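PDB 2RET: EpsJ from Vibrio vulnificus, which probably serves as a minor pseudopilin of the type 2 secretion system, pairing with the pseudopilin EpsI in the pseudopilus that takes part in protein export. Local coordinates for residues W73-Q78 with R82-K87; V26-D31 with R163-P168. All blocks are in the same frame, centred on the assembly; numbering follows the deposited sequence. Where two conformers were deposited one is given.

Contact 1: residues W73-Q78 with R82-K87; sequences WHNPQQ and RGEVTK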
loop_
_atom_site.group_PDB
_atom_site.type_symbol
_atom_site.label_atom_id
_atom_site.label_comp_id
_atom_site.label_asym_id
_atom_site.label_seq_id
_atom_site.Cartn_x
_atom_site.Cartn_y
_atom_site.Cartn_z
ATOM N N TRP B 73 -5.635 -7.905 -11.615
ATOM C CA TRP B 73 -4.331 -8.249 -11.012
ATOM C C TRP B 73 -3.475 -6.988 -10.688
ATOM O O TRP B 73 -3.748 -5.910 -11.195
ATOM C CB TRP B 73 -3.512 -9.180 -11.928
ATOM C CG TRP B 73 -3.330 -8.698 -13.339
ATOM C CD1 TRP B 73 -2.368 -7.855 -13.793
ATOM C CD2 TRP B 73 -4.095 -9.086 -14.491
ATOM N NE1 TRP B 73 -2.498 -7.657 -15.142
ATOM C CE2 TRP B 73 -3.561 -8.392 -15.599
ATOM C CE3 TRP B 73 -5.193 -9.945 -14.690
ATOM C CZ2 TRP B 73 -4.076 -8.515 -16.889
ATOM C CZ3 TRP B 73 -5.719 -10.065 -15.986
ATOM C CH2 TRP B 73 -5.142 -9.350 -17.074
ATOM N N HIS B 74 -2.445 -7.153 -9.856
ATOM C CA HIS B 74 -1.399 -6.117 -9.687
ATOM C C HIS B 74 -0.357 -6.285 -10.741
ATOM O O HIS B 74 0.092 -7.402 -10.993
ATOM C CB HIS B 74 -0.705 -6.189 -8.314
ATOM C CG HIS B 74 -1.650 -6.021 -7.167
ATOM N ND1 HIS B 74 -2.175 -7.100 -6.498
ATOM C CD2 HIS B 74 -2.204 -4.918 -6.600
ATOM C CE1 HIS B 74 -3.006 -6.678 -5.562
ATOM N NE2 HIS B 74 -3.040 -5.357 -5.598
ATOM N N ASN B 75 0.041 -5.173 -11.352
ATOM C CA ASN B 75 1.104 -5.178 -12.338
ATOM C C ASN B 75 2.450 -5.226 -11.598
ATOM O O ASN B 75 2.511 -4.822 -10.458
ATOM C CB ASN B 75 0.982 -3.952 -13.246
ATOM C CG ASN B 75 -0.229 -4.031 -14.164
ATOM O OD1 ASN B 75 -0.589 -5.109 -14.613
ATOM N ND2 ASN B 75 -0.863 -2.886 -14.445
ATOM N N PRO B 76 3.521 -5.734 -12.235
ATOM C CA PRO B 76 4.866 -5.782 -11.620
ATOM C C PRO B 76 5.374 -4.397 -11.204
ATOM O O PRO B 76 5.059 -3.422 -11.886
ATOM C CB PRO B 76 5.734 -6.352 -12.746
ATOM C CG PRO B 76 4.974 -6.030 -14.007
ATOM C CD PRO B 76 3.557 -6.252 -13.615
ATOM N N GLN B 77 6.176 -4.320 -10.129
ATOM C CA GLN B 77 6.396 -3.051 -9.350
ATOM C C GLN B 77 6.671 -1.767 -10.154
ATOM O O GLN B 77 6.176 -0.679 -9.831
ATOM C CB GLN B 77 7.531 -3.232 -8.319
ATOM C CG GLN B 77 7.073 -3.878 -7.018
ATOM C CD GLN B 77 6.691 -2.878 -5.940
ATOM O OE1 GLN B 77 7.560 -2.165 -5.402
ATOM N NE2 GLN B 77 5.391 -2.849 -5.583
ATOM N N GLN B 78 7.491 -1.911 -11.175
ATOM C CA GLN B 78 7.840 -0.833 -12.076
ATOM C C GLN B 78 6.626 -0.183 -12.779
ATOM O O GLN B 78 6.635 1.016 -13.081
ATOM C CB GLN B 78 8.887 -1.351 -13.095
ATOM C CG GLN B 78 8.548 -2.707 -13.799
ATOM C CD GLN B 78 8.752 -3.978 -12.921
ATOM O OE1 GLN B 78 8.259 -4.048 -11.796
ATOM N NE2 GLN B 78 9.442 -4.982 -13.457
ATOM N N ARG B 82 -0.731 0.492 -11.008
ATOM C CA ARG B 82 -0.369 -0.648 -10.194
ATOM C C ARG B 82 -1.357 -1.778 -10.382
ATOM O O ARG B 82 -1.001 -2.901 -10.417
ATOM C CB ARG B 82 -0.355 -0.231 -8.720
ATOM C CG ARG B 82 0.636 0.882 -8.398
ATOM C CD ARG B 82 1.983 0.345 -7.958
ATOM N NE ARG B 82 2.674 -0.360 -9.035
ATOM C CZ ARG B 82 2.749 -1.682 -9.171
ATOM N NH1 ARG B 82 2.182 -2.519 -8.297
ATOM N NH2 ARG B 82 3.400 -2.177 -10.207
ATOM N N GLY B 83 -2.622 -1.431 -10.462
ATOM C CA GLY B 83 -3.718 -2.404 -10.605
ATOM C C GLY B 83 -4.250 -2.381 -12.018
ATOM O O GLY B 83 -4.408 -1.322 -12.572
ATOM N N GLU B 84 -4.441 -3.544 -12.621
ATOM C CA GLU B 84 -5.099 -3.663 -13.907
ATOM C C GLU B 84 -6.575 -3.976 -13.653
ATOM O O GLU B 84 -6.898 -5.009 -13.050
ATOM C CB GLU B 84 -4.431 -4.775 -14.706
ATOM C CG GLU B 84 -4.564 -4.675 -16.201
ATOM C CD GLU B 84 -3.949 -3.428 -16.797
ATOM O OE1 GLU B 84 -3.000 -2.851 -16.208
ATOM O OE2 GLU B 84 -4.429 -3.017 -17.883
ATOM N N VAL B 85 -7.448 -3.064 -14.060
ATOM C CA VAL B 85 -8.899 -3.193 -13.872
ATOM C C VAL B 85 -9.479 -3.862 -15.139
ATOM O O VAL B 85 -9.190 -3.438 -16.278
ATOM C CB VAL B 85 -9.584 -1.815 -13.583
ATOM C CG1 VAL B 85 -11.109 -1.961 -13.406
ATOM C CG2 VAL B 85 -8.970 -1.121 -12.341
ATOM N N THR B 86 -10.211 -4.960 -14.927
ATOM C CA THR B 86 -10.942 -5.667 -15.987
ATOM C C THR B 86 -12.424 -5.442 -15.770
ATOM O O THR B 86 -12.815 -4.684 -14.905
ATOM C CB THR B 86 -10.633 -7.182 -15.981
ATOM O OG1 THR B 86 -10.982 -7.742 -14.704
ATOM C CG2 THR B 86 -9.121 -7.444 -16.331
ATOM N N LYS B 87 -13.274 -6.051 -16.575
ATOM C CA LYS B 87 -14.719 -5.827 -16.438
ATOM C C LYS B 87 -15.388 -7.190 -16.563
ATOM O O LYS B 87 -14.948 -8.018 -17.362
ATOM C CB LYS B 87 -15.183 -4.824 -17.501
ATOM C CG LYS B 87 -16.660 -4.496 -17.523
ATOM C CD LYS B 87 -16.968 -3.396 -18.474
ATOM C CE LYS B 87 -16.987 -3.826 -19.918
ATOM N NZ LYS B 87 -17.146 -2.621 -20.772
#
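Arg82 curls back at the turn end of this antiparallel beta hairpin to reach the main chain of Asn75. In the conformer given, its side chain bends at chi2 (-92°) and again at chi3, which brings the guanidinium against the turn; Arg82 NH2 donates to Asn75 O at 2.8 Å, coming from above the carbonyl plane instead of along a lone pair, and Arg82 NH1 adds a weak bond to the same oxygen. A long side chain with several N-H groups suits this reach. Glu84 CB lies over the face of the Trp73 indole, a CH-pi contact 3.8 Å from the five-membered ring centroid, while the chain, bent at chi2, carries Glu84 OE1 to Asn75 ND2 at 2.8 Å in a nearly straight bond (175°) lying in the amide plane. Asn75 suits this spot because its ND2 donates to the carboxylate and also to Pro81 O, while its backbone N donates to Arg82 O at 2.7 Å. Glu84 N meets Trp73 O at 2.8 Å, the firm half of a hydrogen-bonded pair. Arg103 forms a salt bridge with Glu84 OE2, and Arg33 of the second EpsJ subunit packs on Trp73. The hairpin joins strands 64-74 and 79-93, central neighbours in the six-stranded antiparallel sheet.

Contact 2: residues V26-D31 with R163-P168; sequences VMMDSD and RTYLTP
Helix 26-31 runs nearly alongside strand 163-166, their axes 10.0 Å apart at closest and 24° from parallel, with Asp29 and Tyr165 nearest in the backbone. This is the helix-on-sheet packing of the pilin-like fold, in which the long N-terminal helix lies against antiparallel sheet. Arg163 and Tyr165, alternate positions of the strand, both turn their side chains to the helix. Tyr165 suits the buried interface because its ring packs broadly while its hydroxyl extends to the helix: Tyr165 OH lies 3.7 Å from Met28 CB, the two side chains crossing at about a right angle. Met28, a selenomethionine here, is flexible and apolar, and also packs on Val151 and Leu153 of the adjoining strand. The carboxylate of Asp29 stands almost perpendicular to the Tyr165 ring, and Asp29 OD1 comes in at the ring edge, 3.2 Å from Tyr165 CE1. That oxygen also takes a salt bridge from Arg33 NE, while the principal polar partner of Arg163, in the conformer given, is Asn23 OD1 of the EpsI chain, met by NH2. Bent at chi2 and chi3, Arg163 brings its NH1 to the syn lone pair of Asp29 OD1, a salt bridge of 3.0 Å with an N-H...O angle of 146°.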
loop_
_atom_site.group_PDB
_atom_site.type_symbol
_atom_site.label_atom_id
_atom_site.label_comp_id
_atom_site.label_asym_id
_atom_site.label_seq_id
_atom_site.Cartn_x
_atom_site.Cartn_y
_atom_site.Cartn_z
ATOM N N VAL B 26 -16.276 -20.302 -6.450
ATOM C CA VAL B 26 -14.897 -19.824 -6.495
ATOM C C VAL B 26 -14.769 -18.653 -7.450
ATOM O O VAL B 26 -14.197 -17.641 -7.109
ATOM C CB VAL B 26 -13.876 -20.976 -6.846
ATOM C CG1 VAL B 26 -12.469 -20.430 -7.223
ATOM C CG2 VAL B 26 -13.782 -21.935 -5.699
HETATM N N MSE B 27 -15.309 -18.806 -8.648
HETATM C CA MSE B 27 -15.346 -17.736 -9.658
HETATM C C MSE B 27 -16.044 -16.459 -9.189
HETATM O O MSE B 27 -15.545 -15.357 -9.378
HETATM C CB MSE B 27 -16.004 -18.262 -10.923
HETATM C CG MSE B 27 -15.952 -17.273 -12.082
HETATM SE SE MSE B 27 -14.151 -17.089 -12.867
HETATM C CE MSE B 27 -14.453 -18.548 -14.196
HETATM N N MSE B 28 -17.191 -16.618 -8.573
HETATM C CA MSE B 28 -17.953 -15.491 -8.017
HETATM C C MSE B 28 -17.277 -14.822 -6.851
HETATM O O MSE B 28 -17.381 -13.612 -6.692
HETATM C CB MSE B 28 -19.315 -15.953 -7.554
HETATM C CG MSE B 28 -20.131 -16.535 -8.669
HETATM SE SE MSE B 28 -21.868 -17.170 -8.034
HETATM C CE MSE B 28 -22.482 -15.618 -7.013
ATOM N N ASP B 29 -16.582 -15.607 -6.040
ATOM C CA ASP B 29 -15.772 -15.070 -4.947
ATOM C C ASP B 29 -14.683 -14.213 -5.538
ATOM O O ASP B 29 -14.407 -13.114 -5.038
ATOM C CB ASP B 29 -15.126 -16.181 -4.094
ATOM C CG ASP B 29 -15.851 -16.441 -2.770
ATOM O OD1 ASP B 29 -16.547 -15.569 -2.266
ATOM O OD2 ASP B 29 -15.654 -17.511 -2.155
ATOM N N SER B 30 -14.063 -14.709 -6.601
ATOM C CA SER B 30 -12.952 -13.987 -7.214
ATOM C C SER B 30 -13.415 -12.624 -7.729
ATOM O O SER B 30 -12.673 -11.652 -7.616
ATOM C CB SER B 30 -12.274 -14.801 -8.333
ATOM O OG SER B 30 -13.054 -14.857 -9.552
ATOM N N ASP B 31 -14.630 -12.567 -8.278
ATOM C CA ASP B 31 -15.153 -11.363 -8.931
ATOM C C ASP B 31 -15.753 -10.370 -7.932
ATOM O O ASP B 31 -15.375 -9.215 -7.892
ATOM C CB ASP B 31 -16.222 -11.708 -9.977
ATOM C CG ASP B 31 -15.661 -12.326 -11.238
ATOM O OD1 ASP B 31 -14.487 -12.087 -11.605
ATOM O OD2 ASP B 31 -16.435 -13.056 -11.911
ATOM N N ARG B 163 -24.705 -15.326 -1.398
ATOM C CA ARG B 163 -23.404 -14.885 -0.873
ATOM C C ARG B 163 -23.341 -13.351 -0.715
ATOM O O ARG B 163 -23.730 -12.618 -1.586
ATOM C CB ARG B 163 -22.236 -15.395 -1.737
ATOM C CG ARG B 163 -21.873 -16.879 -1.508
ATOM C CD ARG B 163 -21.130 -17.152 -0.176
ATOM N NE ARG B 163 -19.791 -16.561 -0.221
ATOM C CZ ARG B 163 -19.398 -15.452 0.399
ATOM N NH1 ARG B 163 -18.155 -15.029 0.195
ATOM N NH2 ARG B 163 -20.202 -14.773 1.208
ATOM N N THR B 164 -22.851 -12.904 0.432
ATOM C CA THR B 164 -22.656 -11.514 0.782
ATOM C C THR B 164 -21.192 -11.141 0.698
ATOM O O THR B 164 -20.361 -11.799 1.307
ATOM C CB THR B 164 -23.084 -11.271 2.261
ATOM O OG1 THR B 164 -24.473 -11.613 2.403
ATOM C CG2 THR B 164 -22.868 -9.801 2.657
ATOM N N TYR B 165 -20.896 -10.043 0.019
ATOM C CA TYR B 165 -19.534 -9.615 -0.235
ATOM C C TYR B 165 -19.380 -8.151 0.139
ATOM O O TYR B 165 -20.287 -7.353 -0.131
ATOM C CB TYR B 165 -19.223 -9.743 -1.727
ATOM C CG TYR B 165 -19.463 -11.086 -2.344
ATOM C CD1 TYR B 165 -18.490 -12.083 -2.277
ATOM C CD2 TYR B 165 -20.634 -11.349 -3.045
ATOM C CE1 TYR B 165 -18.697 -13.321 -2.844
ATOM C CE2 TYR B 165 -20.857 -12.571 -3.621
ATOM C CZ TYR B 165 -19.872 -13.551 -3.543
ATOM O OH TYR B 165 -20.062 -14.765 -4.138
ATOM N N LEU B 166 -18.255 -7.797 0.772
ATOM C CA LEU B 166 -17.985 -6.395 1.122
ATOM C C LEU B 166 -17.189 -5.730 0.023
ATOM O O LEU B 166 -16.446 -6.384 -0.654
ATOM C CB LEU B 166 -17.235 -6.272 2.439
ATOM C CG LEU B 166 -17.876 -6.908 3.680
ATOM C CD1 LEU B 166 -17.152 -6.391 4.932
ATOM C CD2 LEU B 166 -19.351 -6.669 3.778
ATOM N N THR B 167 -17.404 -4.437 -0.189
ATOM C CA THR B 167 -16.729 -3.695 -1.237
ATOM C C THR B 167 -15.654 -2.838 -0.644
ATOM O O THR B 167 -15.615 -2.628 0.574
ATOM C CB THR B 167 -17.679 -2.742 -1.991
ATOM O OG1 THR B 167 -18.252 -1.816 -1.061
ATOM C CG2 THR B 167 -18.744 -3.521 -2.778
ATOM N N PRO B 168 -14.741 -2.347 -1.494
ATOM C CA PRO B 168 -13.749 -1.387 -0.967
ATOM C C PRO B 168 -14.340 -0.005 -0.654
ATOM O O PRO B 168 -15.274 0.461 -1.331
ATOM C CB PRO B 168 -12.710 -1.303 -2.073
ATOM C CG PRO B 168 -13.468 -1.638 -3.334
ATOM C CD PRO B 168 -14.503 -2.676 -2.914
#

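How the contacts relate
Contact 1 ties neighbours in sequence at a hairpin end, whereas contact 2 joins the N-terminal helix to the last strand of the four-stranded sheet, so the hairpin falls within the long span of chain between residues 31 and 163. The centres of contact 1 and contact 2 are about 19 Å apart, and the nearest atoms of contact 1 and contact 2 about 6 Å apart, without touching. The two meet instead across subunits: Trp73 of one EpsJ copy packs on Asp29 of the other, and Pro76 of one on Leu166 of the other. Within the chain, Asp31 of the helix pairs with Arg70 on the strand that leads into contact 1. Both contacts also touch EpsI, through Gln78 and through Arg163, consistent with their lying at the interfaces of the pseudopilin complex.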